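Local atomic coordinates of phytase (Debaryomyces castellii, PDB entry 2GFI), a protein that removes phosphate from phytate (inositol hexakisphosphate), probably through a phosphohistidine intermediate as in other histidine acid phosphatases. Residues D19-S22 with P23-S27; L101-N105 with D106-Y110; N215-A218 with N219-I222. All blocks are in the same frame, centred on the assembly; numbering follows the deposited sequence.

Interaction 1 of 3, residues D19-S22 with P23-S27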
# COMPACT_ATOMS: atom_id res chain seq x y z
N ASP A 19 -3.64 -13.52 6.85
CA ASP A 19 -4.60 -14.53 6.38
C ASP A 19 -5.58 -14.01 5.31
O ASP A 19 -6.69 -14.50 5.19
CB ASP A 19 -5.34 -15.19 7.55
CG ASP A 19 -6.13 -14.23 8.37
OD1 ASP A 19 -6.49 -13.12 7.87
OD2 ASP A 19 -6.48 -14.52 9.55
N LEU A 20 -5.14 -13.00 4.55
CA LEU A 20 -6.00 -12.32 3.63
C LEU A 20 -5.60 -12.75 2.23
O LEU A 20 -4.50 -13.22 2.03
CB LEU A 20 -5.85 -10.80 3.79
CG LEU A 20 -6.29 -10.23 5.12
CD1 LEU A 20 -6.05 -8.71 5.15
CD2 LEU A 20 -7.75 -10.60 5.44
N ALA A 21 -6.48 -12.56 1.26
CA ALA A 21 -6.15 -12.83 -0.14
C ALA A 21 -5.56 -11.57 -0.70
O ALA A 21 -4.58 -11.60 -1.44
CB ALA A 21 -7.41 -13.23 -0.89
N SER A 22 -6.17 -10.44 -0.32
CA SER A 22 -5.74 -9.15 -0.76
C SER A 22 -5.46 -8.27 0.45
O SER A 22 -6.21 -8.29 1.41
CB SER A 22 -6.85 -8.50 -1.59
OG SER A 22 -6.50 -7.17 -1.90
N PRO A 23 -4.39 -7.47 0.39
CA PRO A 23 -4.08 -6.53 1.46
C PRO A 23 -5.22 -5.53 1.61
O PRO A 23 -5.36 -4.96 2.68
CB PRO A 23 -2.78 -5.84 0.98
CG PRO A 23 -2.71 -6.10 -0.44
CD PRO A 23 -3.39 -7.40 -0.69
N GLN A 24 -6.04 -5.34 0.57
CA GLN A 24 -7.19 -4.46 0.70
C GLN A 24 -8.30 -5.03 1.58
O GLN A 24 -9.26 -4.31 1.88
CB GLN A 24 -7.75 -4.02 -0.66
CG GLN A 24 -6.78 -3.29 -1.50
CD GLN A 24 -7.32 -2.98 -2.88
OE1 GLN A 24 -8.31 -3.52 -3.30
NE2 GLN A 24 -6.65 -2.12 -3.58
N GLN A 25 -8.19 -6.28 2.01
CA GLN A 25 -9.14 -6.82 2.97
C GLN A 25 -8.76 -6.41 4.38
O GLN A 25 -9.51 -6.69 5.29
CB GLN A 25 -9.22 -8.36 2.89
CG GLN A 25 -9.77 -8.84 1.51
CD GLN A 25 -9.67 -10.32 1.36
OE1 GLN A 25 -8.60 -10.84 1.04
NE2 GLN A 25 -10.78 -11.01 1.58
N ALA A 26 -7.61 -5.75 4.55
CA ALA A 26 -7.10 -5.38 5.87
C ALA A 26 -7.63 -4.04 6.29
O ALA A 26 -7.83 -3.15 5.45
CB ALA A 26 -5.58 -5.33 5.88
N SER A 27 -7.82 -3.88 7.59
CA SER A 27 -8.13 -2.57 8.14
C SER A 27 -6.98 -2.11 9.02
O SER A 27 -6.90 -2.47 10.21
CB SER A 27 -9.46 -2.58 8.90
OG SER A 27 -10.48 -3.00 8.00
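Gln-25 reaches back to the backbone of Ala-21 and Ser-22 and grips it with one oxygen. Gln-25 OE1 accepts from Ala-21 N at 2.7 Å and from Ser-22 N at 2.8 Å. The second bond is the straighter, 165° at the hydrogen. Both donors lie a little out of the carbonyl plane. CG stands anti to the carbonyl carbon (chi1 -64°), and the chain runs extended beyond it, which carries the amide to these two N-H groups. Gln-25 NE2 bonds Tyr-43 O of a second subunit, so both ends of the amide are held. In the other direction Gln-25 N donates to Ser-22 O at 2.9 Å. This bond closes the turn from Ser-22 to Gln-25, which holds the short 3-10 segment 23-25. The turn lies in the long loop region before strand 59-69, far from the predicted catalytic residues, and two other subunits help bury it. Ser-22 OG accepts from Gln-24 N at 3.1 Å and also bonds Gln-14 of a third subunit. Leu-20 slides past Gln-25 in the opposite direction. Leu-20 CD2 lies 3.7 Å from Gln-25 CB. Leu-20 CD1 presses on Ala-26 CB at 3.5 Å, tighter than usual for two carbons. Tyr-131 of the second subunit packs on Ser-22.

Interaction 2 of 3, residues L101-N105 with D106-Y110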
# COMPACT_ATOMS: atom_id res chain seq x y z
N LEU A 101 13.25 3.91 26.58
CA LEU A 101 13.86 5.24 26.69
C LEU A 101 15.33 5.27 26.29
O LEU A 101 15.97 6.32 26.38
CB LEU A 101 13.66 5.81 28.09
CG LEU A 101 12.21 6.03 28.55
CD1 LEU A 101 12.21 6.66 29.93
CD2 LEU A 101 11.45 6.89 27.56
N ALA A 102 15.87 4.15 25.81
CA ALA A 102 17.32 4.07 25.49
C ALA A 102 17.80 5.09 24.47
O ALA A 102 18.96 5.52 24.52
CB ALA A 102 17.73 2.65 25.06
N PHE A 103 16.94 5.45 23.52
CA PHE A 103 17.35 6.40 22.48
C PHE A 103 17.82 7.72 23.12
O PHE A 103 18.50 8.52 22.45
CB PHE A 103 16.19 6.67 21.51
CG PHE A 103 14.99 7.34 22.17
CD1 PHE A 103 14.89 8.73 22.21
CD2 PHE A 103 13.98 6.58 22.76
CE1 PHE A 103 13.80 9.35 22.82
CE2 PHE A 103 12.90 7.20 23.40
CZ PHE A 103 12.79 8.58 23.39
N LEU A 104 17.42 7.95 24.37
CA LEU A 104 17.79 9.16 25.14
C LEU A 104 19.28 9.29 25.35
O LEU A 104 19.78 10.40 25.43
CB LEU A 104 17.08 9.21 26.48
CG LEU A 104 15.55 9.40 26.42
CD1 LEU A 104 14.96 9.28 27.78
CD2 LEU A 104 15.20 10.75 25.80
N ASN A 105 19.98 8.16 25.41
CA ASN A 105 21.46 8.12 25.46
C ASN A 105 22.18 8.55 24.16
O ASN A 105 23.37 8.87 24.19
CB ASN A 105 21.97 6.69 25.77
CG ASN A 105 21.29 6.06 26.99
OD1 ASN A 105 21.12 6.69 28.02
ND2 ASN A 105 20.88 4.80 26.84
N ASP A 106 21.49 8.54 23.02
CA ASP A 106 22.22 8.59 21.75
C ASP A 106 22.45 9.97 21.17
O ASP A 106 22.12 10.21 20.00
CB ASP A 106 21.57 7.68 20.72
CG ASP A 106 21.39 6.28 21.23
OD1 ASP A 106 20.42 5.61 20.80
OD2 ASP A 106 22.15 5.77 22.09
N ASP A 107 23.03 10.87 21.96
CA ASP A 107 23.14 12.26 21.53
C ASP A 107 21.79 12.67 21.06
O ASP A 107 21.62 13.11 19.91
CB ASP A 107 24.12 12.40 20.36
CG ASP A 107 25.52 12.00 20.74
OD1 ASP A 107 25.86 12.09 21.96
OD2 ASP A 107 26.35 11.61 19.87
N TYR A 108 20.81 12.48 21.92
CA TYR A 108 19.48 12.79 21.54
C TYR A 108 19.29 14.28 21.76
O TYR A 108 19.37 14.77 22.88
CB TYR A 108 18.52 11.94 22.34
CG TYR A 108 17.07 12.19 22.05
CD1 TYR A 108 16.52 11.89 20.80
CD2 TYR A 108 16.23 12.68 23.05
CE1 TYR A 108 15.18 12.11 20.56
CE2 TYR A 108 14.89 12.87 22.81
CZ TYR A 108 14.37 12.59 21.57
OH TYR A 108 13.02 12.79 21.37
N GLU A 109 19.10 15.00 20.67
CA GLU A 109 18.90 16.43 20.75
C GLU A 109 17.44 16.75 21.01
O GLU A 109 16.55 16.00 20.64
CB GLU A 109 19.37 17.07 19.46
CG GLU A 109 20.86 16.94 19.23
CD GLU A 109 21.32 17.69 17.98
OE1 GLU A 109 20.69 17.57 16.89
OE2 GLU A 109 22.32 18.42 18.07
N TYR A 110 17.19 17.87 21.67
CA TYR A 110 15.84 18.37 21.76
C TYR A 110 15.44 18.84 20.35
O TYR A 110 16.27 19.43 19.64
CB TYR A 110 15.77 19.51 22.75
CG TYR A 110 14.39 20.07 22.82
CD1 TYR A 110 13.31 19.25 23.11
CD2 TYR A 110 14.14 21.43 22.58
CE1 TYR A 110 12.01 19.76 23.15
CE2 TYR A 110 12.83 21.95 22.64
CZ TYR A 110 11.78 21.10 22.91
OH TYR A 110 10.49 21.56 22.96
O HOH W 1 21.62 11.90 24.65
O HOH W 2 21.29 3.66 24.11
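Phe-103 drives the edge of its ring into the face of Tyr-108, five residues on. The planes stand at 82° and the ring centroids are 4.9 Å apart, a T-shaped pair. Phe-103 CE1 makes the closest approach, 3.5 Å from Tyr-108 CZ, toward the rim of the tyrosine ring. Phe-103 CG sits between the backbone N and the carbonyl carbon (chi1 64°), while Tyr-108 CG is anti to its own N. With these torsions the two side chains lie side by side and point the same way. Leu-104 adds a methyl: Leu-104 CD2 meets Tyr-108 CD2 at 3.5 Å, obliquely to the ring. Pro-270 touches both aromatic residues, and Tyr-108 OH makes a weak hydrogen bond to Glu-262.

The backbone turns between the rings. Asp-106 N donates to Phe-103 O at 3.0 Å. Asp-107 N makes a weak bond to Asn-105 O, around Asp-106. A water bridges Tyr-108 N and Leu-104 O. The side chain of Asp-106 faces a subunit interface, where OD2 bonds Gly-99 N of the fourth subunit. Asn-105 ND2 bonds Phe-97 O of its own chain. The arrangement is that of a 3-10 segment ending in an inverse gamma turn centred on Asp-106.

Interaction 3 of 3, residues N215-A218 with N219-I222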
# COMPACT_ATOMS: atom_id res chain seq x y z
N ASN A 215 -16.18 30.54 28.60
CA ASN A 215 -15.10 30.04 29.40
C ASN A 215 -14.68 28.67 28.88
O ASN A 215 -15.37 27.67 29.13
CB ASN A 215 -15.52 30.02 30.88
CG ASN A 215 -14.42 29.55 31.79
OD1 ASN A 215 -13.23 29.54 31.42
ND2 ASN A 215 -14.79 29.15 32.99
N GLU A 216 -13.56 28.61 28.15
CA GLU A 216 -13.07 27.34 27.60
C GLU A 216 -12.77 26.35 28.69
O GLU A 216 -12.85 25.14 28.48
CB GLU A 216 -11.86 27.53 26.67
CG GLU A 216 -10.65 28.19 27.30
CD GLU A 216 -9.43 28.12 26.39
OE1 GLU A 216 -9.62 28.09 25.13
OE2 GLU A 216 -8.28 28.09 26.93
N ASN A 217 -12.44 26.87 29.87
CA ASN A 217 -12.12 25.99 30.99
C ASN A 217 -13.27 25.69 31.93
O ASN A 217 -13.07 25.10 32.98
CB ASN A 217 -10.91 26.51 31.74
CG ASN A 217 -9.68 26.54 30.86
OD1 ASN A 217 -9.09 27.61 30.64
ND2 ASN A 217 -9.32 25.39 30.31
N ALA A 218 -14.49 26.07 31.54
CA ALA A 218 -15.67 25.84 32.36
C ALA A 218 -15.82 24.40 32.82
O ALA A 218 -16.37 24.15 33.88
CB ALA A 218 -16.92 26.28 31.63
N ASN A 219 -15.35 23.45 32.02
CA ASN A 219 -15.66 22.05 32.30
C ASN A 219 -14.45 21.22 32.67
O ASN A 219 -14.50 20.00 32.59
CB ASN A 219 -16.35 21.42 31.10
CG ASN A 219 -17.70 22.02 30.84
OD1 ASN A 219 -18.02 22.45 29.70
ND2 ASN A 219 -18.52 22.07 31.89
N THR A 220 -13.38 21.88 33.10
CA THR A 220 -12.15 21.16 33.38
C THR A 220 -12.30 20.08 34.45
O THR A 220 -11.69 19.03 34.32
CB THR A 220 -11.01 22.14 33.76
OG1 THR A 220 -11.54 23.16 34.60
CG2 THR A 220 -10.54 22.93 32.53
N ALA A 221 -13.10 20.32 35.49
CA ALA A 221 -13.27 19.35 36.58
C ALA A 221 -13.93 18.04 36.11
O ALA A 221 -13.55 16.97 36.58
CB ALA A 221 -14.05 19.97 37.78
N ILE A 222 -14.91 18.15 35.20
CA ILE A 222 -15.50 17.00 34.51
C ILE A 222 -14.42 16.25 33.74
O ILE A 222 -14.23 15.04 33.90
CB ILE A 222 -16.58 17.46 33.50
CG1 ILE A 222 -17.76 18.13 34.24
CG2 ILE A 222 -17.06 16.27 32.69
CD1 ILE A 222 -18.92 18.70 33.31
O HOH W 3 -15.35 24.43 28.89
O HOH W 4 -13.11 22.18 30.02
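Two type I beta turns, Asn-215 to Ala-218 and Asn-217 to Thr-220, lead the chain into the short helix 220-223. Asn-217 and Thr-220 meet across the second turn. Asn-217 O accepts two bonds from Thr-220. Thr-220 OG1 donates to Asn-217 O at 3.0 Å and lies in the carbonyl plane. Thr-220 N donates to Asn-217 O at 3.2 Å, nearly straight at 163°, but comes from well above that plane. Thr-220 thus holds the carbonyl with both its backbone and its side chain. OG1 lies between the backbone N and the carbonyl carbon (chi1 41°), which turns the hydroxyl back toward the turn. The methyl CG2 is then beside the backbone N and packs against the Asn-217 side chain; Thr-220 CG2 is 3.5 Å from Asn-217 ND2 and 3.7 Å from Asn-217 CB. The two side chains pass at a slant. With a valine here in place of the threonine, Asn-217 O would probably lose its in-plane hydroxyl donor and rest on the backbone N alone.

The first turn is closed by Ala-218 N, which donates to Asn-215 O at 3.0 Å. Asn-215 OD1 also accepts from Asn-217 N at 3.2 Å, an Asx turn laid over the beta turn. A water lies 2.6 Å from Glu-216 O and takes a weak bond from Asn-219 N. Asn-219 holds the N-cap position, though its side chain makes no capping bond.

The contact lies on the surface. Asn-299 bonds Asn-215 O and touches Ala-218. Tyr-293 of helix 277-295 packs on Asn-219 and on Ile-222 of helix 220-223.

In the fold
The three contacts are local turns set in series along the chain, and none touches another. By nearest atoms interactions 2 and 3 come closest, about 20 Å; by centres they are about 37 Å apart, as are interactions 1 and 2. Interaction 1 is about 26 Å from interaction 2 and about 30 Å from interaction 3, nearest atoms in both cases. Interactions 2 and 3 both belong to the histidine phosphatase part of the chain. All three lie away from the predicted nucleophile His-70 and proton donor Asp-333. They differ in their surroundings. Interaction 1 is buried against a second and a third subunit, interaction 2 meets a fourth, and interaction 3 touches no other chain of the assembly.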